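Local structure of amidase (Bacillus anthracis, 5EWQ) at residues Thr223-Ser228 with Ile254-Thr259; Ala172-Phe177 with Gln361-Glu366. The protein probably hydrolyses carboxamides to the carboxylic acid and ammonia, as an enzyme of the amidase signature family. All coordinates share one frame; numbering follows the deposited sequence.

Overall arrangement
Contacts 1 and 2 lie on the same side of the chain's centre, with their own centres about 10 Å apart. Along the chain the order is 172-177, 223-228, 254-259 and 361-366, so both segments of contact 1 fall between those of contact 2. Contact 1 joins loops that follow strands 219-223 and 239-242 of the large mixed sheet. Contact 2 lies further out, where the chain after helix 170-173 meets helix 360-377. Loop 254-259 touches both segments of contact 2. L256 touches A172 and Y174, A257 packs on L363, and T259 probably hydrogen-bonds E366. Helix 360-377 thus covers loops that pack beside the probable active-site region.

Contact 1 of 2, residues Thr223-Ser228 with Ile254-Thr259; sequences TETTGS and IPLAET
T225 meets L256 between two loops of the amidase signature fold. Loop 223-228 leads from strand 219-223 to helix 230-235. Loop 254-259 precedes strand 263-267. The two side chains cross at about a right angle. T225 presents its hydroxyl oxygen OG1, and one methyl branch of L256 comes up to it. L256 CD2 lies 3.3 Å from T225 OG1 and 3.9 Å from T225 CB. The stem of L256 follows behind, with CG 3.7 Å from T225 OG1.

The torsion of T225 (chi1 -67°) places OG1 beside its backbone N and anti to the carbonyl carbon, which turns the hydroxyl to the second loop. The polar partner of that hydroxyl is D261. The D261 carboxylate ties the loops together: OD1 hydrogen-bonds both T225 OG1 and the A257 backbone N, and OD2 takes the L256 backbone N. No hydrogen bond runs directly between the two segments. A172, Y174 and F367 also touch L256, so its side chain is buried in an apolar setting.

TETTGS resembles the family segment that holds the nucleophilic serine, so S228 is probably its counterpart, with S204 and K122 as the probable cis-Ser and Lys. S228 OG is hydrogen-bonded to S204 OG, and T223 OG1 to K122 NZ, consistent with such a site. E224 has its CB directed away from segment 254-259 and takes a bond within its own loop. G227 N donates to E224 OE2 at 2.8 Å. The N-H...O angle is 147°, and G227 N meets E224 OE2 from above the carboxylate plane, 56° out of it.

Contact 2 of 2, residues Ala172-Phe177 with Gln361-Glu366; sequences ANYLSF and QTLEYE
Y174 faces L363 with their CA atoms 8.8 Å apart, the closest pair of CA atoms between the bend at 172-177 and residues 361-366 of helix 360-377. This is a buried loop-on-helix packing in the amidase signature fold, farther from the centre of the chain than contact 1. A172 and N173 have left-handed helical backbone angles, and the chain then turns into loop at Y174, whose CB points toward the helix.

Y174 carries the whole contact from its side. Its CG is anti to the backbone N (chi1 -158°), which carries the ring toward the helix and brings OH to the L363-E364 backbone. Y174 CE1 is 3.7 Å from L363 CB, with the ring meeting it at a slant. Y174 CZ stands 3.9 Å from the same L363 CB.

The hydroxyl ends over the helix backbone. Y174 OH is 3.2 Å from E364 CA and 3.5 Å from L363 C. It also comes within 3.3 Å of E364 N, but the angle is poor and this is no hydrogen bond. The contact is therefore one of packing. E364 offers its CB to the hydroxyl, while the rest of its extended side chain leads away, with OE1 in a weak hydrogen bond to S414.

The Y174 ring also meets F367, with the planes at about 50°, and L407 of helix 406-412 touches it. Helix residue L363 has a second neighbour in A257. At the outer end of its branch, L363 CD1 approaches Y174 CE1 to 4.1 Å.

Contact 1 of 2, residues Thr223-Ser228 with Ile254-Thr259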
# COMPACT_ATOMS: atom_id res chain seq x y z
N THR A 223 -1.99 -3.47 0.65
CA THR A 223 -2.88 -4.41 -0.02
C THR A 223 -4.04 -3.66 -0.66
O THR A 223 -4.44 -2.60 -0.18
CB THR A 223 -3.43 -5.47 0.95
OG1 THR A 223 -4.31 -4.85 1.90
CG2 THR A 223 -2.30 -6.17 1.69
N GLU A 224 -4.58 -4.21 -1.75
CA GLU A 224 -5.70 -3.57 -2.43
C GLU A 224 -6.74 -4.56 -2.93
O GLU A 224 -6.41 -5.52 -3.64
CB GLU A 224 -5.21 -2.72 -3.60
CG GLU A 224 -6.33 -2.21 -4.48
CD GLU A 224 -5.85 -1.28 -5.58
OE1 GLU A 224 -4.73 -0.75 -5.47
OE2 GLU A 224 -6.61 -1.09 -6.56
N THR A 225 -7.99 -4.33 -2.56
CA THR A 225 -9.11 -5.03 -3.15
C THR A 225 -9.68 -4.18 -4.28
O THR A 225 -9.84 -4.65 -5.41
CB THR A 225 -10.22 -5.33 -2.12
OG1 THR A 225 -9.73 -6.27 -1.16
CG2 THR A 225 -11.45 -5.90 -2.80
N THR A 226 -9.96 -2.92 -3.97
CA THR A 226 -10.40 -1.96 -4.98
C THR A 226 -9.98 -0.54 -4.59
O THR A 226 -10.71 0.18 -3.91
CB THR A 226 -11.93 -2.00 -5.17
OG1 THR A 226 -12.35 -3.34 -5.45
CG2 THR A 226 -12.34 -1.10 -6.33
N GLY A 227 -8.78 -0.16 -5.02
CA GLY A 227 -8.27 1.18 -4.78
C GLY A 227 -7.57 1.38 -3.45
O GLY A 227 -7.11 2.48 -3.14
N SER A 228 -7.47 0.31 -2.66
CA SER A 228 -6.92 0.42 -1.31
C SER A 228 -5.42 0.74 -1.29
O SER A 228 -4.85 0.95 -0.22
CB SER A 228 -7.18 -0.87 -0.53
OG SER A 228 -8.53 -0.95 -0.11
N ILE A 254 -4.16 -11.60 5.73
CA ILE A 254 -5.57 -11.66 6.09
C ILE A 254 -6.43 -11.11 4.96
O ILE A 254 -6.37 -9.92 4.65
CB ILE A 254 -5.86 -10.88 7.39
CG1 ILE A 254 -5.08 -11.49 8.56
CG2 ILE A 254 -7.35 -10.88 7.69
CD1 ILE A 254 -5.34 -10.81 9.88
N PRO A 255 -7.23 -11.99 4.34
CA PRO A 255 -7.96 -11.66 3.11
C PRO A 255 -9.17 -10.77 3.32
O PRO A 255 -9.56 -10.46 4.45
CB PRO A 255 -8.40 -13.04 2.60
CG PRO A 255 -8.57 -13.84 3.85
CD PRO A 255 -7.50 -13.36 4.79
N LEU A 256 -9.76 -10.35 2.21
CA LEU A 256 -11.03 -9.63 2.20
C LEU A 256 -11.90 -10.24 1.10
O LEU A 256 -13.04 -10.63 1.34
CB LEU A 256 -10.82 -8.14 1.96
CG LEU A 256 -12.04 -7.30 1.60
CD1 LEU A 256 -13.12 -7.43 2.66
CD2 LEU A 256 -11.66 -5.84 1.42
N ALA A 257 -11.33 -10.32 -0.09
CA ALA A 257 -11.95 -11.01 -1.22
C ALA A 257 -10.86 -11.50 -2.16
O ALA A 257 -10.33 -10.72 -2.96
CB ALA A 257 -12.93 -10.10 -1.94
N GLU A 258 -10.53 -12.78 -2.07
CA GLU A 258 -9.41 -13.36 -2.81
C GLU A 258 -9.55 -13.21 -4.32
O GLU A 258 -8.58 -13.40 -5.06
CB GLU A 258 -9.25 -14.84 -2.44
CG GLU A 258 -8.90 -15.07 -0.98
CD GLU A 258 -8.78 -16.53 -0.62
OE1 GLU A 258 -8.50 -16.84 0.56
OE2 GLU A 258 -8.96 -17.38 -1.52
N THR A 259 -10.75 -12.88 -4.78
CA THR A 259 -10.98 -12.56 -6.18
C THR A 259 -10.21 -11.31 -6.58
O THR A 259 -9.65 -11.23 -7.67
CB THR A 259 -12.48 -12.35 -6.47
OG1 THR A 259 -13.21 -13.54 -6.14
CG2 THR A 259 -12.71 -12.02 -7.94

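Contact 2 of 2, residues Ala172-Phe177 with Gln361-Glu366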
# COMPACT_ATOMS: atom_id res chain seq x y z
N ALA A 172 -9.54 -4.05 5.99
CA ALA A 172 -9.30 -3.47 4.67
C ALA A 172 -10.49 -2.64 4.21
O ALA A 172 -10.95 -2.77 3.08
CB ALA A 172 -8.99 -4.57 3.66
N ASN A 173 -10.97 -1.79 5.12
CA ASN A 173 -12.16 -0.97 4.89
C ASN A 173 -13.38 -1.81 4.55
O ASN A 173 -13.97 -1.67 3.48
CB ASN A 173 -11.90 0.06 3.79
CG ASN A 173 -12.99 1.12 3.73
OD1 ASN A 173 -13.62 1.44 4.73
ND2 ASN A 173 -13.21 1.67 2.54
N TYR A 174 -13.76 -2.69 5.47
CA TYR A 174 -14.97 -3.48 5.30
C TYR A 174 -15.59 -3.80 6.66
O TYR A 174 -15.70 -4.97 7.04
CB TYR A 174 -14.68 -4.77 4.53
CG TYR A 174 -15.90 -5.37 3.87
CD1 TYR A 174 -16.41 -4.82 2.70
CD2 TYR A 174 -16.53 -6.48 4.40
CE1 TYR A 174 -17.53 -5.36 2.09
CE2 TYR A 174 -17.65 -7.03 3.79
CZ TYR A 174 -18.14 -6.46 2.64
OH TYR A 174 -19.25 -7.00 2.02
N LEU A 175 -15.99 -2.76 7.38
CA LEU A 175 -16.59 -2.92 8.69
C LEU A 175 -17.96 -2.24 8.74
O LEU A 175 -18.96 -2.86 9.08
CB LEU A 175 -15.67 -2.35 9.77
CG LEU A 175 -16.02 -2.69 11.22
CD1 LEU A 175 -16.19 -4.19 11.38
CD2 LEU A 175 -14.96 -2.16 12.17
N SER A 176 -17.99 -0.96 8.37
CA SER A 176 -19.24 -0.21 8.30
C SER A 176 -19.13 0.94 7.31
O SER A 176 -18.03 1.34 6.92
CB SER A 176 -19.64 0.32 9.67
OG SER A 176 -18.85 1.44 10.04
N PHE A 177 -20.28 1.48 6.90
CA PHE A 177 -20.32 2.55 5.91
C PHE A 177 -19.96 3.90 6.52
O PHE A 177 -19.63 4.85 5.80
CB PHE A 177 -21.71 2.63 5.28
CG PHE A 177 -22.19 1.34 4.68
CD1 PHE A 177 -21.87 1.00 3.38
CD2 PHE A 177 -22.99 0.47 5.42
CE1 PHE A 177 -22.31 -0.19 2.82
CE2 PHE A 177 -23.43 -0.71 4.87
CZ PHE A 177 -23.10 -1.04 3.57
N GLN A 361 -21.31 -7.21 -4.07
CA GLN A 361 -21.80 -8.58 -3.91
C GLN A 361 -20.66 -9.58 -3.92
O GLN A 361 -20.72 -10.62 -3.26
CB GLN A 361 -22.81 -8.92 -5.01
CG GLN A 361 -24.12 -8.15 -4.92
CD GLN A 361 -25.11 -8.57 -5.99
OE1 GLN A 361 -24.79 -9.35 -6.88
NE2 GLN A 361 -26.33 -8.05 -5.90
N THR A 362 -19.61 -9.26 -4.67
CA THR A 362 -18.41 -10.08 -4.70
C THR A 362 -17.75 -10.11 -3.33
O THR A 362 -17.17 -11.12 -2.92
CB THR A 362 -17.40 -9.57 -5.76
OG1 THR A 362 -18.05 -9.46 -7.03
CG2 THR A 362 -16.21 -10.51 -5.88
N LEU A 363 -17.85 -8.99 -2.62
CA LEU A 363 -17.27 -8.86 -1.28
C LEU A 363 -18.16 -9.48 -0.21
O LEU A 363 -17.66 -10.15 0.70
CB LEU A 363 -17.02 -7.39 -0.96
CG LEU A 363 -15.92 -6.67 -1.74
CD1 LEU A 363 -16.14 -5.17 -1.73
CD2 LEU A 363 -14.56 -7.01 -1.15
N GLU A 364 -19.46 -9.26 -0.32
CA GLU A 364 -20.42 -9.70 0.69
C GLU A 364 -20.40 -11.21 0.89
O GLU A 364 -20.49 -11.70 2.02
CB GLU A 364 -21.83 -9.24 0.32
CG GLU A 364 -22.91 -9.73 1.27
CD GLU A 364 -24.28 -9.16 0.94
OE1 GLU A 364 -25.28 -9.88 1.10
OE2 GLU A 364 -24.35 -7.98 0.52
N TYR A 365 -20.28 -11.96 -0.20
CA TYR A 365 -20.26 -13.41 -0.12
C TYR A 365 -18.89 -13.95 0.27
O TYR A 365 -18.78 -14.83 1.13
CB TYR A 365 -20.69 -14.03 -1.46
CG TYR A 365 -20.47 -15.52 -1.53
CD1 TYR A 365 -21.40 -16.41 -1.01
CD2 TYR A 365 -19.33 -16.05 -2.13
CE1 TYR A 365 -21.21 -17.78 -1.08
CE2 TYR A 365 -19.12 -17.41 -2.20
CZ TYR A 365 -20.06 -18.27 -1.67
OH TYR A 365 -19.86 -19.63 -1.74
N GLU A 366 -17.85 -13.42 -0.36
CA GLU A 366 -16.51 -14.00 -0.26
C GLU A 366 -15.79 -13.68 1.05
O GLU A 366 -14.92 -14.44 1.48
CB GLU A 366 -15.66 -13.54 -1.45
CG GLU A 366 -14.59 -14.54 -1.86
CD GLU A 366 -13.83 -14.09 -3.09
OE1 GLU A 366 -14.04 -12.94 -3.54
OE2 GLU A 366 -13.02 -14.89 -3.62